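Local coordinates for protein L-amino acid deaminase (Proteus vulgaris, PDB 5I39) that binds flavin-adenine dinucleotide and probably acts as an oxidoreductase that deaminates L-amino acids, at residues Q37-V42 against G60-I65; V41-G46 against S233-A238. One frame throughout, in Å; residues are numbered along the deposited sequence. Where two conformers were deposited one is given.

Interaction 1: Q37-V42 against G60-I65; sequences QADVVV and GLSVVI
Strands 40-42 and 63-65 run parallel, their axes 4.7 Å apart at closest approach and inclined by 20°, with Val40 facing Val63, Val41 facing Val64 and Val42 facing Ile65. Three backbone bonds knit them: Val40 N gives to Ser62 O, Val40 O receives Val64 N, and Val42 N reaches Val64 O at 2.8 Å. CA-H...O contacts accompany them: Val63 CA on Val40 O, Val41 CA on Val64 O and Ile65 CA on Val42 O.

Just ahead of the strands, Asp39 and Ser62 exchange two side-chain-to-backbone bonds. Asp39 N donates to Ser62 OG over 2.9 Å, nearly straight, and Ser62 N donates to Asp39 OD2 over 3.0 Å, meeting the carboxylate from above its plane, 44° out. The Ser62 torsion (chi1 63°) places OG between its backbone N and carbonyl carbon, on the side from which Asp39 N donates; Asp39 CG stands beside its own backbone N, which brings OD2 to Ser62 N. The Leu61 methyl CD2 comes within 3.9 Å of Asp39 OD2, adding an apolar flank to the carboxylate.

They are the two strands of a beta-alpha-beta unit, consistent with the start of a Rossmann-type nucleotide-binding fold. Helix 47-58, the crossover, ends in a Schellman motif at Gly60 and covers the face bearing Val40 and Val63 through Ala53, Leu56 and Val57. On that face the Val42 and Val63 side chains cross at a slant, CG2 of Val42 against CG1 of Val63 at 3.8 Å, and Val42 CB meets Ile65 CG1. Val41 and Val64 are on the other face, where Ala38, just ahead of the strand, rests its CB against the Val64 CG2 methyl at 3.6 Å, and Ile230 of strand 228-231 touches all three residues.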
loop_
_atom_site.group_PDB
_atom_site.type_symbol
_atom_site.label_atom_id
_atom_site.label_comp_id
_atom_site.label_asym_id
_atom_site.label_seq_id
_atom_site.Cartn_x
_atom_site.Cartn_y
_atom_site.Cartn_z
ATOM N N GLN A 37 14.230 25.962 -4.836
ATOM C CA GLN A 37 13.006 26.135 -4.057
ATOM C C GLN A 37 11.913 25.189 -4.547
ATOM O O GLN A 37 11.906 24.783 -5.709
ATOM C CB GLN A 37 12.553 27.602 -4.150
ATOM C CG GLN A 37 11.266 27.998 -3.409
ATOM C CD GLN A 37 9.940 27.680 -4.110
ATOM O OE1 GLN A 37 8.906 27.583 -3.445
ATOM N NE2 GLN A 37 9.952 27.520 -5.432
ATOM N N ALA A 38 11.001 24.841 -3.643
ATOM C CA ALA A 38 9.762 24.139 -3.994
ATOM C C ALA A 38 8.689 24.503 -2.982
ATOM O O ALA A 38 8.992 24.693 -1.805
ATOM C CB ALA A 38 9.978 22.636 -4.012
ATOM N N ASP A 39 7.439 24.602 -3.426
ATOM C CA ASP A 39 6.348 24.937 -2.506
ATOM C C ASP A 39 6.183 23.875 -1.419
ATOM O O ASP A 39 5.881 24.207 -0.277
ATOM C CB ASP A 39 5.016 25.121 -3.239
ATOM C CG ASP A 39 5.015 26.289 -4.204
ATOM O OD1 ASP A 39 5.864 27.197 -4.078
ATOM O OD2 ASP A 39 4.142 26.278 -5.099
ATOM N N VAL A 40 6.379 22.609 -1.783
ATOM C CA VAL A 40 6.394 21.501 -0.825
ATOM C C VAL A 40 7.553 20.579 -1.177
ATOM O O VAL A 40 7.763 20.271 -2.351
ATOM C CB VAL A 40 5.089 20.669 -0.851
ATOM C CG1 VAL A 40 5.087 19.629 0.267
ATOM C CG2 VAL A 40 3.864 21.564 -0.738
ATOM N N VAL A 41 8.296 20.145 -0.159
ATOM C CA VAL A 41 9.291 19.088 -0.323
ATOM C C VAL A 41 8.776 17.833 0.375
ATOM O O VAL A 41 8.382 17.874 1.540
ATOM C CB VAL A 41 10.676 19.500 0.207
ATOM C CG1 VAL A 41 11.669 18.345 0.105
ATOM C CG2 VAL A 41 11.187 20.699 -0.581
ATOM N N VAL A 42 8.776 16.727 -0.363
ATOM C CA VAL A 42 8.330 15.435 0.137
ATOM C C VAL A 42 9.561 14.557 0.333
ATOM O O VAL A 42 10.386 14.429 -0.568
ATOM C CB VAL A 42 7.358 14.780 -0.864
ATOM C CG1 VAL A 42 6.954 13.378 -0.422
ATOM C CG2 VAL A 42 6.121 15.643 -1.065
ATOM N N GLY A 60 -2.176 23.229 -7.273
ATOM C CA GLY A 60 -1.418 24.356 -7.814
ATOM C C GLY A 60 -0.058 24.594 -7.182
ATOM O O GLY A 60 0.550 25.637 -7.414
ATOM N N LEU A 61 0.433 23.633 -6.401
ATOM C CA LEU A 61 1.710 23.774 -5.697
ATOM C C LEU A 61 2.821 23.052 -6.439
ATOM O O LEU A 61 2.608 21.967 -6.972
ATOM C CB LEU A 61 1.587 23.205 -4.285
ATOM C CG LEU A 61 0.546 23.902 -3.403
ATOM C CD1 LEU A 61 0.243 23.075 -2.165
ATOM C CD2 LEU A 61 0.998 25.303 -3.018
ATOM N N SER A 62 4.007 23.655 -6.480
ATOM C CA SER A 62 5.191 22.954 -6.974
ATOM C C SER A 62 5.680 21.967 -5.912
ATOM O O SER A 62 5.649 22.257 -4.708
ATOM C CB SER A 62 6.297 23.933 -7.349
ATOM O OG SER A 62 6.732 24.665 -6.223
ATOM N N VAL A 63 6.120 20.799 -6.366
ATOM C CA VAL A 63 6.534 19.734 -5.457
ATOM C C VAL A 63 7.841 19.120 -5.923
ATOM O O VAL A 63 8.005 18.803 -7.102
ATOM C CB VAL A 63 5.472 18.620 -5.333
ATOM C CG1 VAL A 63 5.915 17.568 -4.324
ATOM C CG2 VAL A 63 4.124 19.195 -4.918
ATOM N N VAL A 64 8.756 18.954 -4.972
ATOM C CA VAL A 64 9.967 18.175 -5.165
ATOM C C VAL A 64 9.945 17.021 -4.171
ATOM O O VAL A 64 9.702 17.229 -2.984
ATOM C CB VAL A 64 11.234 19.034 -4.960
ATOM C CG1 VAL A 64 12.490 18.175 -4.840
ATOM C CG2 VAL A 64 11.391 20.014 -6.113
ATOM N N ILE A 65 10.202 15.811 -4.665
ATOM C CA ILE A 65 10.424 14.649 -3.812
ATOM C C ILE A 65 11.921 14.382 -3.779
ATOM O O ILE A 65 12.575 14.365 -4.828
ATOM C CB ILE A 65 9.708 13.371 -4.309
ATOM C CG1 ILE A 65 8.207 13.621 -4.500
ATOM C CG2 ILE A 65 9.950 12.219 -3.329
ATOM C CD1 ILE A 65 7.421 12.426 -4.998
#

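Interaction 2: V41-G46 against S233-A238; sequences VVVGAG and SQVVVA. With FAD (flavin-adenine dinucleotide), chain B.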
loop_
_atom_site.group_PDB
_atom_site.type_symbol
_atom_site.label_atom_id
_atom_site.label_comp_id
_atom_site.label_asym_id
_atom_site.label_seq_id
_atom_site.Cartn_x
_atom_site.Cartn_y
_atom_site.Cartn_z
ATOM N N VAL A 41 8.296 20.145 -0.159
ATOM C CA VAL A 41 9.291 19.088 -0.323
ATOM C C VAL A 41 8.776 17.833 0.375
ATOM O O VAL A 41 8.382 17.874 1.540
ATOM C CB VAL A 41 10.676 19.500 0.207
ATOM C CG1 VAL A 41 11.669 18.345 0.105
ATOM C CG2 VAL A 41 11.187 20.699 -0.581
ATOM N N VAL A 42 8.776 16.727 -0.363
ATOM C CA VAL A 42 8.330 15.435 0.137
ATOM C C VAL A 42 9.561 14.557 0.333
ATOM O O VAL A 42 10.386 14.429 -0.568
ATOM C CB VAL A 42 7.358 14.780 -0.864
ATOM C CG1 VAL A 42 6.954 13.378 -0.422
ATOM C CG2 VAL A 42 6.121 15.643 -1.065
ATOM N N VAL A 43 9.674 13.974 1.522
ATOM C CA VAL A 43 10.741 13.028 1.833
ATOM C C VAL A 43 10.223 11.617 1.563
ATOM O O VAL A 43 9.372 11.111 2.304
ATOM C CB VAL A 43 11.194 13.165 3.301
ATOM C CG1 VAL A 43 12.295 12.164 3.629
ATOM C CG2 VAL A 43 11.666 14.587 3.581
ATOM N N GLY A 44 10.737 11.000 0.499
ATOM C CA GLY A 44 10.418 9.615 0.146
ATOM C C GLY A 44 9.592 9.488 -1.125
ATOM O O GLY A 44 8.543 10.127 -1.259
ATOM N N ALA A 45 10.074 8.657 -2.054
ATOM C CA ALA A 45 9.368 8.350 -3.304
ATOM C C ALA A 45 8.827 6.915 -3.315
ATOM O O ALA A 45 9.001 6.171 -4.285
ATOM C CB ALA A 45 10.267 8.598 -4.506
ATOM N N GLY A 46 8.172 6.534 -2.223
ATOM C CA GLY A 46 7.271 5.385 -2.224
ATOM C C GLY A 46 5.877 5.851 -2.599
ATOM O O GLY A 46 5.668 7.006 -2.989
ATOM N N SER A 233 8.860 25.957 2.952
ATOM C CA SER A 233 8.261 26.040 4.288
ATOM C C SER A 233 7.247 24.927 4.556
ATOM O O SER A 233 6.592 24.925 5.594
ATOM C CB SER A 233 7.616 27.411 4.494
ATOM O OG SER A 233 6.492 27.582 3.650
ATOM N N GLN A 234 7.136 23.968 3.633
ATOM C CA GLN A 234 6.149 22.889 3.737
ATOM C C GLN A 234 6.806 21.559 3.415
ATOM O O GLN A 234 7.430 21.410 2.368
ATOM C CB GLN A 234 4.970 23.154 2.802
ATOM C CG GLN A 234 4.211 24.422 3.165
ATOM C CD GLN A 234 3.094 24.760 2.196
ATOM O OE1 GLN A 234 3.277 24.728 0.976
ATOM N NE2 GLN A 234 1.938 25.113 2.732
ATOM N N VAL A 235 6.666 20.604 4.333
ATOM C CA VAL A 235 7.369 19.328 4.248
ATOM C C VAL A 235 6.417 18.177 4.553
ATOM O O VAL A 235 5.660 18.229 5.523
ATOM C CB VAL A 235 8.577 19.278 5.215
ATOM C CG1 VAL A 235 9.314 17.945 5.111
ATOM C CG2 VAL A 235 9.541 20.422 4.925
ATOM N N VAL A 236 6.471 17.141 3.715
ATOM C CA VAL A 236 5.773 15.884 3.963
ATOM C C VAL A 236 6.823 14.813 4.221
ATOM O O VAL A 236 7.679 14.564 3.375
ATOM C CB VAL A 236 4.909 15.456 2.763
ATOM C CG1 VAL A 236 4.261 14.097 3.022
ATOM C CG2 VAL A 236 3.846 16.506 2.470
ATOM N N VAL A 237 6.743 14.176 5.384
ATOM C CA VAL A 237 7.614 13.048 5.700
ATOM C C VAL A 237 6.866 11.764 5.351
ATOM O O VAL A 237 5.893 11.400 6.016
ATOM C CB VAL A 237 8.063 13.069 7.172
ATOM C CG1 VAL A 237 8.901 11.840 7.507
ATOM C CG2 VAL A 237 8.862 14.338 7.433
ATOM N N ALA A 238 7.338 11.093 4.301
ATOM C CA ALA A 238 6.761 9.835 3.826
ATOM C C ALA A 238 7.904 8.840 3.619
ATOM O O ALA A 238 8.061 8.251 2.556
ATOM C CB ALA A 238 5.970 10.061 2.541
HETATM P PA FAD B . 8.113 3.018 1.016
HETATM O O1A FAD B . 9.078 2.104 1.781
HETATM O O2A FAD B . 7.581 2.421 -0.274
HETATM O O5B FAD B . 8.803 4.389 0.601
HETATM C C5B FAD B . 9.475 5.229 1.529
HETATM C C4B FAD B . 10.649 5.817 0.770
HETATM O O4B FAD B . 11.283 6.813 1.598
HETATM C C3B FAD B . 11.710 4.763 0.449
HETATM O O3B FAD B . 11.867 4.650 -0.965
HETATM C C2B FAD B . 12.950 5.296 1.183
HETATM O O2B FAD B . 14.187 5.004 0.505
HETATM C C1B FAD B . 12.660 6.782 1.291
HETATM N N9A FAD B . 13.346 7.487 2.379
HETATM C C8A FAD B . 13.374 7.142 3.651
HETATM N N7A FAD B . 14.044 8.043 4.402
HETATM C C5A FAD B . 14.444 8.970 3.542
HETATM C C6A FAD B . 15.209 10.211 3.634
HETATM N N6A FAD B . 15.689 10.629 4.823
HETATM N N1A FAD B . 15.418 10.927 2.512
HETATM C C2A FAD B . 14.928 10.536 1.328
HETATM N N3A FAD B . 14.238 9.402 1.156
HETATM C C4A FAD B . 13.981 8.624 2.215
HETATM N N1 FAD B . -0.398 -2.795 1.348
HETATM C C2 FAD B . -1.561 -3.048 0.739
HETATM O O2 FAD B . -2.374 -2.114 0.624
HETATM N N3 FAD B . -1.846 -4.287 0.267
HETATM C C4 FAD B . -1.034 -5.343 0.385
HETATM O O4 FAD B . -1.339 -6.432 -0.082
HETATM C C4X FAD B . 0.256 -5.157 1.062
HETATM N N5 FAD B . 1.137 -6.169 1.288
HETATM C C5X FAD B . 2.363 -5.897 1.747
HETATM C C6 FAD B . 3.357 -6.877 1.782
HETATM C C7 FAD B . 4.655 -6.597 2.199
HETATM C C7M FAD B . 5.724 -7.666 2.176
HETATM C C8 FAD B . 4.997 -5.235 2.636
HETATM C C8M FAD B . 6.397 -4.866 3.064
HETATM C C9 FAD B . 3.998 -4.259 2.623
HETATM C C9A FAD B . 2.702 -4.536 2.203
HETATM N N10 FAD B . 1.703 -3.556 2.193
HETATM C C10 FAD B . 0.502 -3.779 1.524
HETATM C "C1'" FAD B . 1.952 -2.224 2.707
HETATM C "C2'" FAD B . 2.417 -1.251 1.681
HETATM O "O2'" FAD B . 3.352 -1.896 0.823
HETATM C "C3'" FAD B . 3.048 -0.080 2.428
HETATM O "O3'" FAD B . 2.168 0.415 3.472
HETATM C "C4'" FAD B . 3.383 1.087 1.530
HETATM O "O4'" FAD B . 4.138 0.634 0.390
HETATM C "C5'" FAD B . 4.189 2.113 2.306
HETATM O "O5'" FAD B . 4.517 3.153 1.384
HETATM P P FAD B . 5.581 4.286 1.838
HETATM O O1P FAD B . 5.674 5.265 0.707
HETATM O O2P FAD B . 5.242 4.764 3.234
HETATM O O3P FAD B . 6.952 3.439 2.047
HETATM O O HOH W 1 6.850 7.573 0.147
#
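Val42 and Val236 lie side by side and point the same way, the CG2 methyl of Val42 standing 4.0 Å from Val236 CB on one face of two parallel strands. Val41, Val43, Val235 and Val237 project from the other face, where Val43 CG2 comes only loosely to Val235 CG1, at 4.4 Å. The second branch of Val43 has another task: with CG1 anti to the backbone N (chi1 179°), that methyl reaches C6A of the FAD adenine at 3.5 Å.

The backbones fix this alignment with four bonds. Val41 N gives to Gln234 O and Val236 N to Val41 O; Val43 N meets Val236 O almost head-on, with a C=O...N angle of 178°. The last, Ala238 N to Val43 O at 2.9 Å, is more bent at hydrogen, 143°.

Beyond it both segments reach the cofactor. Gly44 CA passes 3.3 Å from FAD O4B, and the positive phi of this residue is part of a backbone conformation that by itself calls for glycine. A water accepts a weak bond from Gly46 N and donates to Ala238 O and, at 2.7 Å, to FAD O1P. Gly46 is the N-cap of helix 47-58, and Gly44, Gly46 and Gly49 match the GxGxxG pattern, consistent with the dinucleotide-binding turn of a Rossmann-type flavoprotein.

Overall arrangement
Strand 40-43 is common to both contacts: interaction 1 pairs it with strand 63-66 and interaction 2 with strand 235-237, which makes it an inner strand of the mixed sheet. Val41 and Val42 take part in both, and the two centres lie 9 Å apart. The contacts also touch directly, with Ile65 CG2 3.3 Å from Gly44 O. They differ in their relation to the cofactor. Interaction 2 holds pocket residues Val43, Gly44, Gly46 and Ala238, whereas in interaction 1 the side chain of Ile65 stays about 7 Å from FAD. Strand 63-66 leads on to Glu67, which hydrogen-bonds both FAD and Ala45 N.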